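Local structure of transcriptional regulator, LacI family (Corynebacterium glutamicum, 3H5T) at residues A146-G151 with E164-I169; R190-L195 with E230-A235; D200-D205 with R210-N215; N250-N255 with V283-K288. The protein probably acts as an inositol-dependent transcriptional activator of the inositol phosphate synthase gene, binding a palindromic promoter motif and helping to regulate cell wall biogenesis. All blocks are in the same frame, centred on the assembly; numbering follows the deposited sequence.

Contact 1 (A146-G151 with E164-I169); sequences AIRARG and EGMPFI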
# COMPACT_ATOMS: atom_id res chain seq x y z
N ALA A 146 -21.88 -1.33 -5.45
CA ALA A 146 -22.22 -2.70 -5.77
C ALA A 146 -22.02 -3.60 -4.55
O ALA A 146 -22.83 -4.48 -4.28
CB ALA A 146 -21.39 -3.20 -6.94
N ILE A 147 -20.94 -3.37 -3.81
CA ILE A 147 -20.66 -4.16 -2.62
C ILE A 147 -21.70 -3.91 -1.53
O ILE A 147 -22.08 -4.82 -0.80
CB ILE A 147 -19.25 -3.82 -2.06
CG1 ILE A 147 -18.18 -4.38 -3.01
CG2 ILE A 147 -19.08 -4.37 -0.66
CD1 ILE A 147 -16.77 -4.05 -2.62
N ARG A 148 -22.16 -2.66 -1.43
CA ARG A 148 -23.17 -2.27 -0.44
C ARG A 148 -24.52 -2.90 -0.78
O ARG A 148 -25.26 -3.35 0.10
CB ARG A 148 -23.31 -0.74 -0.43
CG ARG A 148 -24.25 -0.19 0.63
CD ARG A 148 -24.47 1.30 0.44
NE ARG A 148 -23.21 2.04 0.43
CZ ARG A 148 -22.43 2.19 1.49
NH1 ARG A 148 -22.78 1.66 2.65
NH2 ARG A 148 -21.30 2.86 1.39
N ALA A 149 -24.84 -2.92 -2.08
CA ALA A 149 -26.10 -3.48 -2.55
C ALA A 149 -26.15 -4.99 -2.32
O ALA A 149 -27.23 -5.56 -2.23
CB ALA A 149 -26.28 -3.18 -4.03
N ARG A 150 -24.99 -5.63 -2.25
CA ARG A 150 -24.94 -7.06 -2.02
C ARG A 150 -24.89 -7.33 -0.51
O ARG A 150 -25.07 -8.47 -0.06
CB ARG A 150 -23.70 -7.66 -2.73
CG ARG A 150 -23.47 -9.14 -2.42
CD ARG A 150 -22.28 -9.74 -3.16
NE ARG A 150 -22.03 -11.09 -2.68
CZ ARG A 150 -21.19 -11.96 -3.25
NH1 ARG A 150 -20.51 -11.63 -4.33
NH2 ARG A 150 -21.06 -13.18 -2.74
N GLY A 151 -24.65 -6.28 0.27
CA GLY A 151 -24.58 -6.45 1.71
C GLY A 151 -23.38 -7.28 2.12
O GLY A 151 -23.44 -8.05 3.08
N GLU A 164 -20.45 4.64 4.90
CA GLU A 164 -21.22 4.09 6.02
C GLU A 164 -21.15 2.56 6.09
O GLU A 164 -21.24 1.88 5.08
CB GLU A 164 -22.68 4.54 5.92
CG GLU A 164 -23.57 3.98 7.03
CD GLU A 164 -25.04 4.14 6.72
OE1 GLU A 164 -25.47 3.70 5.63
OE2 GLU A 164 -25.77 4.70 7.57
N GLY A 165 -20.98 2.04 7.30
CA GLY A 165 -20.92 0.60 7.50
C GLY A 165 -19.66 -0.09 7.01
O GLY A 165 -19.61 -1.31 6.94
N MET A 166 -18.64 0.69 6.68
CA MET A 166 -17.38 0.14 6.16
C MET A 166 -16.13 0.65 6.90
O MET A 166 -15.60 1.70 6.55
CB MET A 166 -17.25 0.46 4.66
CG MET A 166 -18.14 -0.36 3.71
SD MET A 166 -17.95 0.06 1.93
CE MET A 166 -19.54 -0.25 1.39
N PRO A 167 -15.66 -0.08 7.93
CA PRO A 167 -14.48 0.30 8.71
C PRO A 167 -13.36 0.80 7.80
O PRO A 167 -13.14 0.26 6.72
CB PRO A 167 -14.13 -0.99 9.44
CG PRO A 167 -15.49 -1.46 9.83
CD PRO A 167 -16.29 -1.27 8.53
N PHE A 168 -12.65 1.82 8.26
CA PHE A 168 -11.59 2.47 7.49
C PHE A 168 -10.22 2.46 8.18
O PHE A 168 -10.09 2.82 9.35
CB PHE A 168 -12.06 3.91 7.21
CG PHE A 168 -11.08 4.77 6.43
CD1 PHE A 168 -10.86 4.55 5.07
CD2 PHE A 168 -10.43 5.83 7.04
CE1 PHE A 168 -10.01 5.38 4.35
CE2 PHE A 168 -9.58 6.67 6.33
CZ PHE A 168 -9.36 6.44 4.98
N ILE A 169 -9.19 2.05 7.43
CA ILE A 169 -7.82 2.00 7.95
C ILE A 169 -6.89 2.79 7.02
O ILE A 169 -6.75 2.45 5.84
CB ILE A 169 -7.28 0.56 7.99
CG1 ILE A 169 -8.22 -0.33 8.80
CG2 ILE A 169 -5.87 0.55 8.59
CD1 ILE A 169 -7.75 -1.77 8.90
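R148, on the last turn of helix 142-150, reaches across to the loop that leads into strand 168-171 and meets it by three kinds of interaction. The hydrogen bond is the most directional: R148 NH1 donates to the backbone E164 O at 2.9 Å, nearly straight at 173°. The oxygen sits at the guanidinium edge, in its plane, while the donor is tilted 26° from the carbonyl plane. With CG anti to the backbone N (chi1 -175°) and a bend at chi3, the arginine chain turns its head toward the loop. The second is van der Waals contact: the terminal methyl of M166 lies over one guanidinium face, with M166 CE 3.6 Å from R148 NH2. M166 also touches I134 and I156 of the neighbouring strands. The third kind is ionic: R148 NH2 forms a salt bridge with E163, while E164 OE1, 4.5 Å from R148 NH1 and well out of the guanidinium plane, adds only a nearby charge. One cation thus serves a carbonyl, a methyl and two acids, which implies that the end of helix 142-150 is tied to the loop before strand 168-171 by directed hydrogen bonding, charge and van der Waals cover together, in the seven-stranded subdomain of the periplasmic-binding-protein fold.

Contact 2 (R190-L195 with E230-A235); sequences RKIGIL and EVFIEA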
# COMPACT_ATOMS: atom_id res chain seq x y z
N ARG A 190 12.44 26.36 -3.95
CA ARG A 190 11.21 27.12 -4.18
C ARG A 190 10.62 26.79 -5.55
O ARG A 190 9.44 26.99 -5.79
CB ARG A 190 11.47 28.63 -4.06
CG ARG A 190 11.91 29.11 -2.68
CD ARG A 190 10.82 28.94 -1.63
NE ARG A 190 11.24 29.37 -0.30
CZ ARG A 190 12.20 28.79 0.42
NH1 ARG A 190 12.85 27.74 -0.06
NH2 ARG A 190 12.51 29.26 1.62
N LYS A 191 11.46 26.31 -6.45
CA LYS A 191 11.00 25.92 -7.78
C LYS A 191 10.75 24.42 -7.70
O LYS A 191 11.56 23.61 -8.16
CB LYS A 191 12.05 26.25 -8.84
CG LYS A 191 12.26 27.76 -9.03
CD LYS A 191 12.76 28.09 -10.43
CE LYS A 191 12.73 29.59 -10.67
NZ LYS A 191 13.07 29.94 -12.08
N ILE A 192 9.63 24.07 -7.09
CA ILE A 192 9.25 22.68 -6.87
C ILE A 192 8.15 22.19 -7.80
O ILE A 192 7.21 22.91 -8.11
CB ILE A 192 8.80 22.48 -5.41
CG1 ILE A 192 9.86 23.06 -4.47
CG2 ILE A 192 8.60 20.99 -5.12
CD1 ILE A 192 9.40 23.20 -3.03
N GLY A 193 8.29 20.94 -8.24
CA GLY A 193 7.30 20.32 -9.09
C GLY A 193 6.71 19.16 -8.30
O GLY A 193 7.34 18.67 -7.36
N ILE A 194 5.50 18.72 -8.65
CA ILE A 194 4.85 17.62 -7.96
C ILE A 194 4.41 16.55 -8.95
O ILE A 194 4.00 16.87 -10.06
CB ILE A 194 3.60 18.10 -7.18
CG1 ILE A 194 4.03 19.07 -6.07
CG2 ILE A 194 2.86 16.92 -6.60
CD1 ILE A 194 2.87 19.68 -5.29
N LEU A 195 4.52 15.28 -8.56
CA LEU A 195 4.12 14.16 -9.41
C LEU A 195 3.10 13.30 -8.66
O LEU A 195 3.26 13.06 -7.46
CB LEU A 195 5.32 13.29 -9.80
CG LEU A 195 6.31 13.92 -10.79
CD1 LEU A 195 7.46 12.98 -11.06
CD2 LEU A 195 5.57 14.23 -12.07
N GLU A 230 0.18 22.88 1.01
CA GLU A 230 -0.10 23.72 2.18
C GLU A 230 1.20 24.13 2.86
O GLU A 230 1.30 25.23 3.41
CB GLU A 230 -1.02 22.99 3.17
CG GLU A 230 -2.39 22.66 2.57
CD GLU A 230 -3.34 21.98 3.55
OE1 GLU A 230 -2.93 20.99 4.19
OE2 GLU A 230 -4.50 22.43 3.67
N VAL A 231 2.20 23.26 2.80
CA VAL A 231 3.49 23.56 3.39
C VAL A 231 4.27 24.53 2.50
O VAL A 231 5.07 25.33 2.99
CB VAL A 231 4.31 22.27 3.61
CG1 VAL A 231 5.73 22.61 4.09
CG2 VAL A 231 3.61 21.38 4.63
N PHE A 232 4.03 24.47 1.20
CA PHE A 232 4.72 25.37 0.28
C PHE A 232 4.14 26.77 0.38
O PHE A 232 4.86 27.76 0.30
CB PHE A 232 4.59 24.87 -1.16
CG PHE A 232 5.28 23.56 -1.41
CD1 PHE A 232 6.27 23.10 -0.55
CD2 PHE A 232 4.98 22.81 -2.54
CE1 PHE A 232 6.94 21.91 -0.80
CE2 PHE A 232 5.65 21.61 -2.81
CZ PHE A 232 6.63 21.17 -1.94
N ILE A 233 2.82 26.85 0.55
CA ILE A 233 2.12 28.12 0.67
C ILE A 233 2.63 28.88 1.89
O ILE A 233 2.89 30.08 1.82
CB ILE A 233 0.59 27.90 0.79
CG1 ILE A 233 0.01 27.56 -0.58
CG2 ILE A 233 -0.08 29.14 1.36
CD1 ILE A 233 -1.48 27.27 -0.57
N GLU A 234 2.79 28.17 3.01
CA GLU A 234 3.28 28.76 4.24
C GLU A 234 4.72 29.23 4.07
O GLU A 234 5.20 30.09 4.81
CB GLU A 234 3.21 27.74 5.38
CG GLU A 234 3.81 28.22 6.71
CD GLU A 234 3.03 29.37 7.34
OE1 GLU A 234 2.96 30.46 6.72
OE2 GLU A 234 2.50 29.19 8.45
N ALA A 235 5.41 28.67 3.08
CA ALA A 235 6.79 29.04 2.81
C ALA A 235 6.83 30.30 1.95
O ALA A 235 7.85 30.97 1.85
CB ALA A 235 7.52 27.90 2.11
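F232 projects from helix 221-235 with CG beside the backbone N (chi1 -65°), and I192 on strand 192-197 turns CG1 the same way (chi1 -51°), carrying its extended arm to the aromatic ring. Helix 221-235 packs here on a face of the five-stranded sheet, in the second subdomain of the periplasmic-binding-protein fold. I192 CD1 consequently rests over one ring face, 3.8 Å from the F232 centroid and 22° off the ring normal, a CH-pi contact displaced toward the rim. The second branch of the same isoleucine joins in, I192 CG2 lying 3.7 Å from F232 CZ, so both branches of one side chain touch the ring. Two residues further along the strand, on the same side of it, I194 CD1 approaches F232 CE2 more loosely, at 4.2 Å. R190 comes near A235, with R190 NE 4.3 Å from A235 O, too far for a bond. F232 is also touched by A181 and I185 of helix 178-186 and by I237, so the ring is shared between strand, helix and loop. Alternation along the strand sends L195 to the other side of the sheet. The strand-to-helix contact is made by aliphatic and aromatic carbon, which implies it is held mainly by dispersion and burial.

Contact 3 (D200-D205 with R210-N215); sequences DRANND and RERLEN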
# COMPACT_ATOMS: atom_id res chain seq x y z
N ASP A 200 -8.43 10.80 -10.78
CA ASP A 200 -9.86 10.64 -11.06
C ASP A 200 -10.16 9.57 -12.12
O ASP A 200 -9.25 9.02 -12.73
CB ASP A 200 -10.45 11.98 -11.52
CG ASP A 200 -11.87 12.19 -11.02
OD1 ASP A 200 -12.58 11.18 -10.77
OD2 ASP A 200 -12.28 13.36 -10.88
N ARG A 201 -11.44 9.29 -12.33
CA ARG A 201 -11.86 8.28 -13.31
C ARG A 201 -11.47 8.67 -14.74
O ARG A 201 -10.90 7.86 -15.48
CB ARG A 201 -13.38 8.06 -13.28
CG ARG A 201 -13.96 7.71 -11.92
CD ARG A 201 -15.47 7.46 -12.03
NE ARG A 201 -15.79 6.10 -12.49
CZ ARG A 201 -16.91 5.78 -13.15
NH1 ARG A 201 -17.80 6.72 -13.43
NH2 ARG A 201 -17.13 4.52 -13.51
N ALA A 202 -11.79 9.90 -15.12
CA ALA A 202 -11.47 10.36 -16.46
C ALA A 202 -9.96 10.35 -16.64
O ALA A 202 -9.24 11.07 -15.95
CB ALA A 202 -12.03 11.77 -16.69
N ASN A 203 -9.50 9.53 -17.58
CA ASN A 203 -8.08 9.40 -17.87
C ASN A 203 -7.40 10.74 -18.07
O ASN A 203 -7.97 11.66 -18.65
CB ASN A 203 -7.88 8.53 -19.12
CG ASN A 203 -6.44 8.53 -19.60
OD1 ASN A 203 -5.92 9.55 -20.06
ND2 ASN A 203 -5.79 7.38 -19.50
N ASN A 204 -6.17 10.85 -17.58
CA ASN A 204 -5.38 12.06 -17.71
C ASN A 204 -3.90 11.82 -17.45
O ASN A 204 -3.53 11.34 -16.38
CB ASN A 204 -5.89 13.16 -16.78
CG ASN A 204 -5.01 14.41 -16.81
OD1 ASN A 204 -4.06 14.54 -16.04
ND2 ASN A 204 -5.33 15.33 -17.72
N ASP A 205 -3.08 12.15 -18.44
CA ASP A 205 -1.63 12.01 -18.32
C ASP A 205 -1.08 13.41 -18.51
O ASP A 205 -1.64 14.20 -19.27
CB ASP A 205 -1.06 11.09 -19.42
CG ASP A 205 -1.32 9.62 -19.15
OD1 ASP A 205 -1.35 9.24 -17.97
OD2 ASP A 205 -1.48 8.85 -20.12
N ARG A 210 -6.16 22.81 -12.13
CA ARG A 210 -6.76 23.11 -10.83
C ARG A 210 -8.10 22.42 -10.68
O ARG A 210 -8.44 21.90 -9.62
CB ARG A 210 -6.92 24.63 -10.69
CG ARG A 210 -7.65 25.08 -9.43
CD ARG A 210 -7.48 26.59 -9.20
NE ARG A 210 -8.30 27.09 -8.09
CZ ARG A 210 -8.26 28.34 -7.62
NH1 ARG A 210 -7.42 29.22 -8.15
NH2 ARG A 210 -9.06 28.71 -6.63
N GLU A 211 -8.87 22.38 -11.76
CA GLU A 211 -10.19 21.76 -11.72
C GLU A 211 -10.09 20.25 -11.47
O GLU A 211 -10.82 19.72 -10.63
CB GLU A 211 -10.94 22.03 -13.03
CG GLU A 211 -12.41 21.62 -12.97
CD GLU A 211 -13.18 22.02 -14.23
OE1 GLU A 211 -13.03 21.34 -15.28
OE2 GLU A 211 -13.92 23.02 -14.17
N ARG A 212 -9.21 19.57 -12.20
CA ARG A 212 -9.06 18.13 -12.01
C ARG A 212 -8.65 17.82 -10.59
O ARG A 212 -9.15 16.87 -9.99
CB ARG A 212 -8.02 17.56 -12.98
CG ARG A 212 -7.89 16.05 -12.87
CD ARG A 212 -7.06 15.47 -13.99
NE ARG A 212 -6.80 14.05 -13.79
CZ ARG A 212 -7.70 13.08 -13.92
NH1 ARG A 212 -8.95 13.38 -14.27
NH2 ARG A 212 -7.36 11.82 -13.71
N LEU A 213 -7.76 18.63 -10.05
CA LEU A 213 -7.26 18.44 -8.68
C LEU A 213 -8.36 18.66 -7.66
O LEU A 213 -8.60 17.81 -6.80
CB LEU A 213 -6.11 19.42 -8.41
CG LEU A 213 -5.44 19.40 -7.04
CD1 LEU A 213 -4.92 18.01 -6.75
CD2 LEU A 213 -4.30 20.42 -7.03
N GLU A 214 -9.02 19.80 -7.75
CA GLU A 214 -10.10 20.19 -6.85
C GLU A 214 -11.27 19.19 -6.83
O GLU A 214 -11.90 18.99 -5.80
CB GLU A 214 -10.60 21.58 -7.26
CG GLU A 214 -11.77 22.11 -6.46
CD GLU A 214 -12.00 23.60 -6.70
OE1 GLU A 214 -12.12 24.01 -7.88
OE2 GLU A 214 -12.05 24.36 -5.70
N ASN A 215 -11.53 18.55 -7.97
CA ASN A 215 -12.63 17.58 -8.09
C ASN A 215 -12.14 16.14 -8.01
O ASN A 215 -12.92 15.19 -8.15
CB ASN A 215 -13.37 17.79 -9.41
CG ASN A 215 -14.13 19.10 -9.46
OD1 ASN A 215 -15.13 19.27 -8.76
ND2 ASN A 215 -13.68 20.02 -10.28
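R212, D200, A202 and N204 form a surface contact between a loop and a short helix in the alpha/beta subdomain of the periplasmic-binding-protein fold built on the five-stranded sheet. The loop follows strand 192-197 and precedes the short edge strand 206-207; after that strand the chain turns into helix 210-214 and comes back past the loop. R212 carries most of the contact. Its chain leaves the helix with CG anti to the backbone N (chi1 -177°) and stays extended as far as NE, which takes the guanidinium to the loop. N204 CB lies over one guanidinium face, 3.2 Å from R212 NE, and the two side chains run past each other in opposite directions. A202 O receives a bent, weak hydrogen bond from R212 NH1, 2.9 Å long with an angle of only 117°. The stronger polar partner is E246 of strand 244-247, which forms a salt bridge with NE and so probably fixes the head of the arginine, while W248 touches its side chain. Near the start of the loop D200 brings CB to within 3.4 Å of R212 NH1, and its OD1 accepts from the backbone N of R201 at 2.7 Å. One turn on from E211, N215 folds back: E211 O accepts N215 N at 3.0 Å and N215 ND2 at 2.9 Å, from opposite faces of its carbonyl plane.

Contact 4 (N250-N255 with V283-K288); sequences NNRQHN and VLEYLK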
# COMPACT_ATOMS: atom_id res chain seq x y z
N ASN A 250 -0.15 3.53 -13.16
CA ASN A 250 1.09 3.52 -12.39
C ASN A 250 1.98 2.34 -12.80
O ASN A 250 1.83 1.23 -12.28
CB ASN A 250 0.77 3.47 -10.88
CG ASN A 250 2.00 3.70 -10.00
OD1 ASN A 250 2.81 4.56 -10.27
ND2 ASN A 250 2.10 2.93 -8.92
N ASN A 251 2.88 2.59 -13.75
CA ASN A 251 3.83 1.60 -14.28
C ASN A 251 5.25 2.14 -14.21
O ASN A 251 5.47 3.32 -13.99
CB ASN A 251 3.59 1.32 -15.77
CG ASN A 251 2.37 0.51 -16.01
OD1 ASN A 251 2.08 0.13 -17.15
ND2 ASN A 251 1.62 0.23 -14.95
N ARG A 252 6.20 1.25 -14.43
CA ARG A 252 7.60 1.63 -14.43
C ARG A 252 7.81 2.52 -15.66
O ARG A 252 8.55 3.50 -15.60
CB ARG A 252 8.49 0.38 -14.49
CG ARG A 252 9.98 0.67 -14.45
CD ARG A 252 10.78 -0.63 -14.37
NE ARG A 252 12.21 -0.42 -14.55
CZ ARG A 252 12.76 0.02 -15.67
NH1 ARG A 252 12.00 0.30 -16.73
NH2 ARG A 252 14.08 0.18 -15.75
N GLN A 253 7.12 2.19 -16.75
CA GLN A 253 7.22 2.94 -17.99
C GLN A 253 6.50 4.29 -17.96
O GLN A 253 6.99 5.26 -18.53
CB GLN A 253 6.69 2.11 -19.16
CG GLN A 253 6.83 2.79 -20.52
CD GLN A 253 8.28 3.10 -20.88
OE1 GLN A 253 9.17 2.24 -20.77
NE2 GLN A 253 8.53 4.33 -21.32
N HIS A 254 5.34 4.35 -17.32
CA HIS A 254 4.59 5.59 -17.22
C HIS A 254 5.23 6.52 -16.20
O HIS A 254 5.21 7.74 -16.37
CB HIS A 254 3.14 5.32 -16.81
CG HIS A 254 2.27 4.82 -17.93
ND1 HIS A 254 2.66 3.82 -18.79
CD2 HIS A 254 1.01 5.15 -18.29
CE1 HIS A 254 1.68 3.55 -19.63
NE2 HIS A 254 0.66 4.34 -19.35
N ASN A 255 5.79 5.95 -15.13
CA ASN A 255 6.44 6.76 -14.10
C ASN A 255 7.62 7.49 -14.72
O ASN A 255 7.92 8.62 -14.38
CB ASN A 255 6.96 5.89 -12.94
CG ASN A 255 5.84 5.22 -12.16
OD1 ASN A 255 4.72 5.74 -12.07
ND2 ASN A 255 6.15 4.06 -11.58
N VAL A 283 11.67 9.08 -11.61
CA VAL A 283 12.44 10.31 -11.68
C VAL A 283 13.93 9.99 -11.64
O VAL A 283 14.74 10.71 -12.23
CB VAL A 283 12.13 11.26 -10.49
CG1 VAL A 283 13.06 12.44 -10.52
CG2 VAL A 283 10.69 11.72 -10.54
N LEU A 284 14.28 8.91 -10.94
CA LEU A 284 15.68 8.50 -10.83
C LEU A 284 16.10 7.79 -12.11
O LEU A 284 17.20 8.00 -12.62
CB LEU A 284 15.88 7.58 -9.62
CG LEU A 284 15.66 8.25 -8.26
CD1 LEU A 284 15.63 7.21 -7.14
CD2 LEU A 284 16.76 9.26 -8.03
N GLU A 285 15.21 6.96 -12.64
CA GLU A 285 15.49 6.25 -13.87
C GLU A 285 15.57 7.26 -15.00
O GLU A 285 16.26 7.03 -15.99
CB GLU A 285 14.40 5.22 -14.16
CG GLU A 285 14.76 4.24 -15.27
CD GLU A 285 13.68 3.19 -15.50
OE1 GLU A 285 13.18 2.62 -14.50
OE2 GLU A 285 13.34 2.94 -16.68
N TYR A 286 14.87 8.39 -14.86
CA TYR A 286 14.92 9.42 -15.89
C TYR A 286 16.18 10.26 -15.78
O TYR A 286 16.85 10.50 -16.78
CB TYR A 286 13.72 10.37 -15.84
CG TYR A 286 13.96 11.57 -16.72
CD1 TYR A 286 14.06 11.43 -18.10
CD2 TYR A 286 14.23 12.82 -16.17
CE1 TYR A 286 14.43 12.49 -18.92
CE2 TYR A 286 14.61 13.90 -16.98
CZ TYR A 286 14.71 13.72 -18.35
OH TYR A 286 15.10 14.76 -19.15
N LEU A 287 16.49 10.72 -14.58
CA LEU A 287 17.71 11.51 -14.38
C LEU A 287 18.89 10.71 -14.93
O LEU A 287 19.76 11.24 -15.62
CB LEU A 287 17.93 11.79 -12.89
CG LEU A 287 17.04 12.81 -12.19
CD1 LEU A 287 17.47 12.92 -10.72
CD2 LEU A 287 17.14 14.16 -12.87
N LYS A 288 18.89 9.41 -14.62
CA LYS A 288 19.94 8.50 -15.06
C LYS A 288 20.10 8.42 -16.58
O LYS A 288 21.21 8.23 -17.08
CB LYS A 288 19.66 7.11 -14.49
CG LYS A 288 20.70 6.07 -14.87
CD LYS A 288 20.55 4.83 -14.01
CE LYS A 288 21.61 3.80 -14.35
NZ LYS A 288 21.38 2.50 -13.66
O HOH W 1 10.30 3.98 -13.65
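Two helices of an alpha/beta layer, 252-265 and 277-289, are linked at their solvent side by R252 and E285, an arginine from the first turn of one and a glutamate from the middle of the other. Both chains are extended, each with CG anti to its own backbone nitrogen, and they cross at about a right angle. In the model the carboxylate lies over a face of the R252 guanidinium, but too close to it, so the detail of this approach is doubtful. The pair counts as a salt bridge through R252 NH2 and E285 OE1, but no N-H points at that oxygen, so the attraction is best read as one of charge. A water supplements it, donating to R252 O at 2.7 Å and, if that carboxylate oxygen is correctly placed, weakly to E285 OE1 at 3.3 Å. Next to R252, N251 occupies the N-cap position without a capping bond from its side chain; N251 ND2 instead donates to N250 O at 2.9 Å. Deeper in, V283 touches A259 and Y286 touches L263; E285 also lies against F256. V283 also meets L195 on the sheet beneath. A charged pair on the rim above an apolar seam thus joins adjacent helices on one face of the mostly parallel five-stranded sheet, as in the beta-alpha-beta layering of the periplasmic-binding-protein fold shared by LacI-family regulators.

From the N terminus, the DNA-binding helices come first and take no part. Contact 1 then closes a short loop, 146-169, in the subdomain of the seven-stranded sheet. The others belong to the five-stranded sheet. Contact 2 opens at 190 and shuts at 235, and the smaller loop of contact 3, 200-215, falls wholly within it; contact 4 follows in series from 250 to 288, and none of the loops cross. Strand 192-197 links contacts 2 and 4: contact 2 uses one face of it, while L195 CD1 meets V283 CG2 of contact 4 at 3.5 Å on the other. Contact 3 begins in the loop that follows this strand. Contact 1 stands apart, its centre about 35 Å from that of contact 4.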